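Local coordinates for protein disulfide isomerase (PDB 4N30), which probably catalyses thiol-disulfide exchange as a DsbA-type member of the thioredoxin family, helping to introduce disulfide bonds into other proteins, at residues A112-G117 with K159-I164; G142-P147 with A152-C157. All coordinates share one frame; numbering follows the deposited sequence.

Interaction 1: A112-G117 with K159-I164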
loop_
_atom_site.group_PDB
_atom_site.type_symbol
_atom_site.label_atom_id
_atom_site.label_comp_id
_atom_site.label_asym_id
_atom_site.label_seq_id
_atom_site.Cartn_x
_atom_site.Cartn_y
_atom_site.Cartn_z
ATOM N N ALA A 112 -10.858 -5.325 -5.391
ATOM C CA ALA A 112 -11.266 -4.082 -5.992
ATOM C C ALA A 112 -10.413 -3.735 -7.160
ATOM O O ALA A 112 -10.991 -3.240 -8.248
ATOM C CB ALA A 112 -11.260 -2.958 -4.948
ATOM N N GLY A 113 -9.134 -3.937 -7.064
ATOM C CA GLY A 113 -8.231 -3.747 -8.188
ATOM C C GLY A 113 -8.620 -4.588 -9.398
ATOM O O GLY A 113 -8.477 -4.153 -10.542
ATOM N N ILE A 114 -8.994 -5.840 -9.167
ATOM C CA ILE A 114 -9.507 -6.708 -10.268
ATOM C C ILE A 114 -10.682 -6.042 -10.900
ATOM O O ILE A 114 -10.764 -6.097 -12.194
ATOM C CB ILE A 114 -9.779 -8.121 -9.747
ATOM C CG1 ILE A 114 -8.509 -8.852 -9.460
ATOM C CG2 ILE A 114 -10.748 -8.893 -10.743
ATOM C CD1 ILE A 114 -8.747 -10.249 -8.932
ATOM N N GLN A 115 -11.632 -5.544 -10.154
ATOM C CA GLN A 115 -12.840 -4.954 -10.759
ATOM C C GLN A 115 -12.598 -3.636 -11.398
ATOM O O GLN A 115 -13.265 -3.276 -12.437
ATOM C CB GLN A 115 -13.906 -4.618 -9.669
ATOM C CG GLN A 115 -14.510 -5.915 -9.203
ATOM C CD GLN A 115 -15.773 -5.719 -8.351
ATOM O OE1 GLN A 115 -16.022 -6.598 -7.445
ATOM N NE2 GLN A 115 -16.575 -4.736 -8.594
ATOM N N GLY A 116 -11.693 -2.810 -10.917
ATOM C CA GLY A 116 -11.650 -1.475 -11.321
ATOM C C GLY A 116 -10.281 -0.825 -11.378
ATOM O O GLY A 116 -10.215 0.436 -11.442
ATOM N N GLY A 117 -9.250 -1.619 -11.338
ATOM C CA GLY A 117 -7.927 -1.066 -11.514
ATOM C C GLY A 117 -7.422 -0.234 -10.354
ATOM O O GLY A 117 -7.902 -0.289 -9.213
ATOM N N LYS A 159 -13.121 -14.127 -0.497
ATOM C CA LYS A 159 -13.194 -15.469 0.024
ATOM C C LYS A 159 -12.404 -16.512 -0.756
ATOM O O LYS A 159 -11.815 -17.460 -0.189
ATOM C CB LYS A 159 -14.707 -15.847 0.155
ATOM C CG LYS A 159 -14.997 -17.219 0.791
ATOM C CD LYS A 159 -16.504 -17.444 1.013
ATOM C CE LYS A 159 -17.307 -17.743 -0.238
ATOM N NZ LYS A 159 -16.963 -19.025 -0.921
ATOM N N ASP A 160 -12.432 -16.435 -2.091
ATOM C CA ASP A 160 -12.059 -17.568 -2.919
ATOM C C ASP A 160 -10.782 -17.389 -3.711
ATOM O O ASP A 160 -10.170 -18.361 -4.077
ATOM C CB ASP A 160 -13.155 -17.943 -3.959
ATOM C CG ASP A 160 -14.402 -18.483 -3.373
ATOM O OD1 ASP A 160 -14.435 -18.803 -2.157
ATOM O OD2 ASP A 160 -15.393 -18.583 -4.132
ATOM N N ASN A 161 -10.409 -16.155 -4.060
ATOM C CA ASN A 161 -9.337 -16.011 -5.073
ATOM C C ASN A 161 -7.993 -16.224 -4.394
ATOM O O ASN A 161 -7.529 -15.435 -3.548
ATOM C CB ASN A 161 -9.480 -14.586 -5.623
ATOM C CG ASN A 161 -8.519 -14.331 -6.739
ATOM O OD1 ASN A 161 -7.319 -14.692 -6.646
ATOM N ND2 ASN A 161 -8.995 -13.697 -7.850
ATOM N N GLU A 162 -7.316 -17.300 -4.801
ATOM C CA GLU A 162 -6.029 -17.658 -4.206
ATOM C C GLU A 162 -4.902 -16.915 -4.832
ATOM O O GLU A 162 -3.852 -16.805 -4.175
ATOM C CB GLU A 162 -5.782 -19.160 -4.348
ATOM C CG GLU A 162 -6.866 -20.013 -3.685
ATOM C CD GLU A 162 -6.570 -21.501 -3.802
ATOM O OE1 GLU A 162 -7.059 -22.135 -4.773
ATOM O OE2 GLU A 162 -5.787 -22.009 -2.970
ATOM N N LEU A 163 -5.062 -16.389 -6.051
ATOM C CA LEU A 163 -3.997 -15.586 -6.664
ATOM C C LEU A 163 -3.767 -14.331 -5.849
ATOM O O LEU A 163 -2.611 -13.989 -5.516
ATOM C CB LEU A 163 -4.298 -15.325 -8.101
ATOM C CG LEU A 163 -4.404 -16.550 -9.078
ATOM C CD1 LEU A 163 -4.785 -16.115 -10.487
ATOM C CD2 LEU A 163 -3.058 -17.226 -9.181
ATOM N N ILE A 164 -4.882 -13.659 -5.497
ATOM C CA ILE A 164 -4.726 -12.420 -4.723
ATOM C C ILE A 164 -4.193 -12.699 -3.326
ATOM O O ILE A 164 -3.370 -11.958 -2.756
ATOM C CB ILE A 164 -5.923 -11.464 -4.773
ATOM C CG1 ILE A 164 -7.101 -12.124 -4.208
ATOM C CG2 ILE A 164 -6.095 -10.998 -6.217
ATOM C CD1 ILE A 164 -7.421 -11.747 -2.750
#
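Ile114 and Ile164 have the nearest CA atoms of the two segments, yet Ile114 CA and Ile164 CA are still 9.3 Å apart, so side chains alone bridge the gap. Residues 112-117 lie on helix 99-131, with Gly116 N bonded to Ala112 O at 2.8 Å. Residues 159-164 hold a break between two helices: Asn161 leaves helical geometry after helix 151-160 and stands at the N-cap of helix 162-177.

Ile114 reaches across with a fully extended CG1 branch (chi2 180°), whose terminal methyl does all the touching. The side chains of Ile114 and Asn161 approach from opposite directions, and Ile114 CD1 lies 3.6 Å from Asn161 ND2. The same methyl meets the branch methyl of Ile164, Ile114 CD1 to Ile164 CG2 3.9 Å. The first approach is plain packing of a methyl against an amide, the second an apolar contact made at a slant.

The setting is the helical region that DsbA proteins carry inserted in the thioredoxin fold, here between strand 86-92 and strand 185-190, whose last helix, 162-177, leads back to the sheet. Here helix 99-131 packs against the very junction where helix 151-160 gives way to helix 162-177.

The Asn161 amide owes its orientation to capping. With CG anti to the backbone N (chi1 -176°), its OD1 accepts from Ile164 N at 2.9 Å in a nearly straight bond (166° at the hydrogen), the donor standing well above the carbonyl plane; with OD1 turned to the helix start, ND2 faces Ile114. Ile164 also packs back on Cys111 and Arg107 of helix 99-131.

Interaction 2: G142-P147 with A152-C157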
loop_
_atom_site.group_PDB
_atom_site.type_symbol
_atom_site.label_atom_id
_atom_site.label_comp_id
_atom_site.label_asym_id
_atom_site.label_seq_id
_atom_site.Cartn_x
_atom_site.Cartn_y
_atom_site.Cartn_z
ATOM N N GLY A 142 -17.860 -7.342 8.506
ATOM C CA GLY A 142 -16.888 -7.603 7.433
ATOM C C GLY A 142 -17.269 -6.941 6.094
ATOM O O GLY A 142 -16.619 -7.226 5.022
ATOM N N THR A 143 -18.268 -6.030 6.098
ATOM C CA THR A 143 -18.872 -5.591 4.836
ATOM C C THR A 143 -18.409 -4.224 4.493
ATOM O O THR A 143 -18.421 -3.294 5.338
ATOM C CB THR A 143 -20.427 -5.601 5.012
ATOM O OG1 THR A 143 -20.864 -6.915 5.338
ATOM C CG2 THR A 143 -21.125 -5.037 3.794
ATOM N N LEU A 144 -17.948 -4.029 3.267
ATOM C CA LEU A 144 -17.550 -2.697 2.785
ATOM C C LEU A 144 -18.701 -2.028 2.083
ATOM O O LEU A 144 -19.315 -2.684 1.200
ATOM C CB LEU A 144 -16.336 -2.857 1.803
ATOM C CG LEU A 144 -15.818 -1.525 1.265
ATOM C CD1 LEU A 144 -15.196 -0.743 2.409
ATOM C CD2 LEU A 144 -14.666 -1.912 0.312
ATOM N N ASP A 145 -19.037 -0.773 2.403
ATOM C CA ASP A 145 -20.057 -0.020 1.643
ATOM C C ASP A 145 -19.374 0.687 0.503
ATOM O O ASP A 145 -18.721 1.711 0.672
ATOM C CB ASP A 145 -20.644 1.046 2.602
ATOM C CG ASP A 145 -21.859 1.720 2.048
ATOM O OD1 ASP A 145 -22.215 1.487 0.871
ATOM O OD2 ASP A 145 -22.452 2.504 2.796
ATOM N N PHE A 146 -19.451 0.119 -0.681
ATOM C CA PHE A 146 -18.733 0.744 -1.818
ATOM C C PHE A 146 -19.591 0.444 -3.015
ATOM O O PHE A 146 -19.277 -0.472 -3.791
ATOM C CB PHE A 146 -17.307 0.112 -1.974
ATOM C CG PHE A 146 -16.370 0.865 -2.977
ATOM C CD1 PHE A 146 -16.861 1.802 -3.906
ATOM C CD2 PHE A 146 -15.015 0.550 -3.047
ATOM C CE1 PHE A 146 -15.980 2.491 -4.795
ATOM C CE2 PHE A 146 -14.156 1.209 -3.941
ATOM C CZ PHE A 146 -14.647 2.164 -4.829
ATOM N N PRO A 147 -20.692 1.195 -3.171
ATOM C CA PRO A 147 -21.726 0.754 -4.162
ATOM C C PRO A 147 -21.357 0.917 -5.610
ATOM O O PRO A 147 -22.073 0.360 -6.444
ATOM C CB PRO A 147 -22.992 1.563 -3.781
ATOM C CG PRO A 147 -22.418 2.806 -3.180
ATOM C CD PRO A 147 -21.099 2.455 -2.489
ATOM N N ALA A 152 -21.320 -8.256 -4.041
ATOM C CA ALA A 152 -21.303 -9.670 -3.875
ATOM C C ALA A 152 -20.096 -10.318 -4.575
ATOM O O ALA A 152 -19.501 -11.262 -4.054
ATOM C CB ALA A 152 -22.593 -10.349 -4.391
ATOM N N ARG A 153 -19.796 -9.755 -5.752
ATOM C CA ARG A 153 -18.597 -10.203 -6.510
ATOM C C ARG A 153 -17.287 -9.972 -5.682
ATOM O O ARG A 153 -16.430 -10.809 -5.565
ATOM C CB ARG A 153 -18.546 -9.429 -7.826
ATOM C CG ARG A 153 -17.377 -9.833 -8.654
ATOM C CD ARG A 153 -17.416 -9.046 -9.947
ATOM N NE ARG A 153 -16.126 -9.152 -10.644
ATOM C CZ ARG A 153 -15.781 -8.426 -11.712
ATOM N NH1 ARG A 153 -16.565 -7.477 -12.140
ATOM N NH2 ARG A 153 -14.602 -8.632 -12.262
ATOM N N LEU A 154 -17.226 -8.775 -5.126
ATOM C CA LEU A 154 -16.069 -8.375 -4.244
ATOM C C LEU A 154 -15.845 -9.393 -3.078
ATOM O O LEU A 154 -14.762 -9.886 -2.835
ATOM C CB LEU A 154 -16.322 -6.946 -3.811
ATOM C CG LEU A 154 -15.036 -6.395 -3.161
ATOM C CD1 LEU A 154 -14.026 -5.943 -4.214
ATOM C CD2 LEU A 154 -15.447 -5.164 -2.301
ATOM N N GLU A 155 -17.000 -9.691 -2.438
ATOM C CA GLU A 155 -16.880 -10.611 -1.310
ATOM C C GLU A 155 -16.477 -12.008 -1.708
ATOM O O GLU A 155 -15.744 -12.693 -1.031
ATOM C CB GLU A 155 -18.214 -10.661 -0.563
ATOM C CG GLU A 155 -18.583 -9.314 0.101
ATOM C CD GLU A 155 -20.058 -9.155 0.482
ATOM O OE1 GLU A 155 -20.797 -10.169 0.545
ATOM O OE2 GLU A 155 -20.483 -7.990 0.711
ATOM N N LYS A 156 -17.004 -12.497 -2.857
ATOM C CA LYS A 156 -16.588 -13.792 -3.287
ATOM C C LYS A 156 -15.111 -13.859 -3.573
ATOM O O LYS A 156 -14.455 -14.852 -3.304
ATOM C CB LYS A 156 -17.455 -14.244 -4.493
ATOM C CG LYS A 156 -17.109 -15.660 -4.865
ATOM C CD LYS A 156 -17.859 -16.173 -6.101
ATOM C CE LYS A 156 -19.340 -16.148 -5.892
ATOM N NZ LYS A 156 -20.061 -16.897 -7.003
ATOM N N CYS A 157 -14.634 -12.839 -4.294
ATOM C CA CYS A 157 -13.226 -12.809 -4.603
ATOM C C CYS A 157 -12.341 -12.794 -3.301
ATOM O O CYS A 157 -11.359 -13.530 -3.247
ATOM C CB CYS A 157 -12.994 -11.550 -5.455
ATOM S SG CYS A 157 -11.199 -11.160 -5.739
HETATM O O HOH W 1 -18.144 -6.122 1.328
#
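A single methyl from each of two leucines makes the apolar part of this contact between an irregular loop and helix 151-160: Leu144 CD2 lies 4.2 Å from Leu154 CD2. The two leucines adopt the same kind of conformation: CG lies opposite the backbone N in both (chi1 -179° in Leu144, -168° in Leu154). Both are buried; Leu144 also rests on Ile128 of helix 99-131 and Leu154 on Leu149, so their pairing belongs to a wider apolar layer of the helical region.

One step away the contact becomes polar. Glu155 sends its chain from the helix toward the loop, extended about CB-CG, and its OE2 comes within 4.3 Å of Thr143 CG2, a loose approach to a methyl. The hydroxyl of Thr143 serves its own loop instead, bonded to the carbonyl of Gly141. A water closes the remaining distance: it accepts from Leu144 N at 2.9 Å and donates to Glu155 OE2 at 3.1 Å.

Residues 142-147 and 152-157 thus share no direct hydrogen bond: methyl packing joins them on the buried side, while near the exposed Thr143 and Glu155 a single water couples a backbone N-H to a carboxylate that is probably ionised.

In the fold
Followed from the N terminus, the chain leaves strand 86-92 and enters helix 99-131, which supplies residues 112-117. It then runs through the loop bearing residues 142-147 and enters helix 151-160, where residues 152-157 close the short loop of interaction 2. From there it passes into helix 162-177, and residues 159-164 at this junction close the longer loop of interaction 1. Interaction 2 is nested inside interaction 1, their centres about 11 Å apart, and both draw on helix 151-160. The disulfide between Cys111 and Cys157 joins this helix to helix 99-131 covalently, and Ile114 packs on Cys157. Interaction 1 lies beside this covalent tie, whereas interaction 2 joins the preceding loop to the same helix.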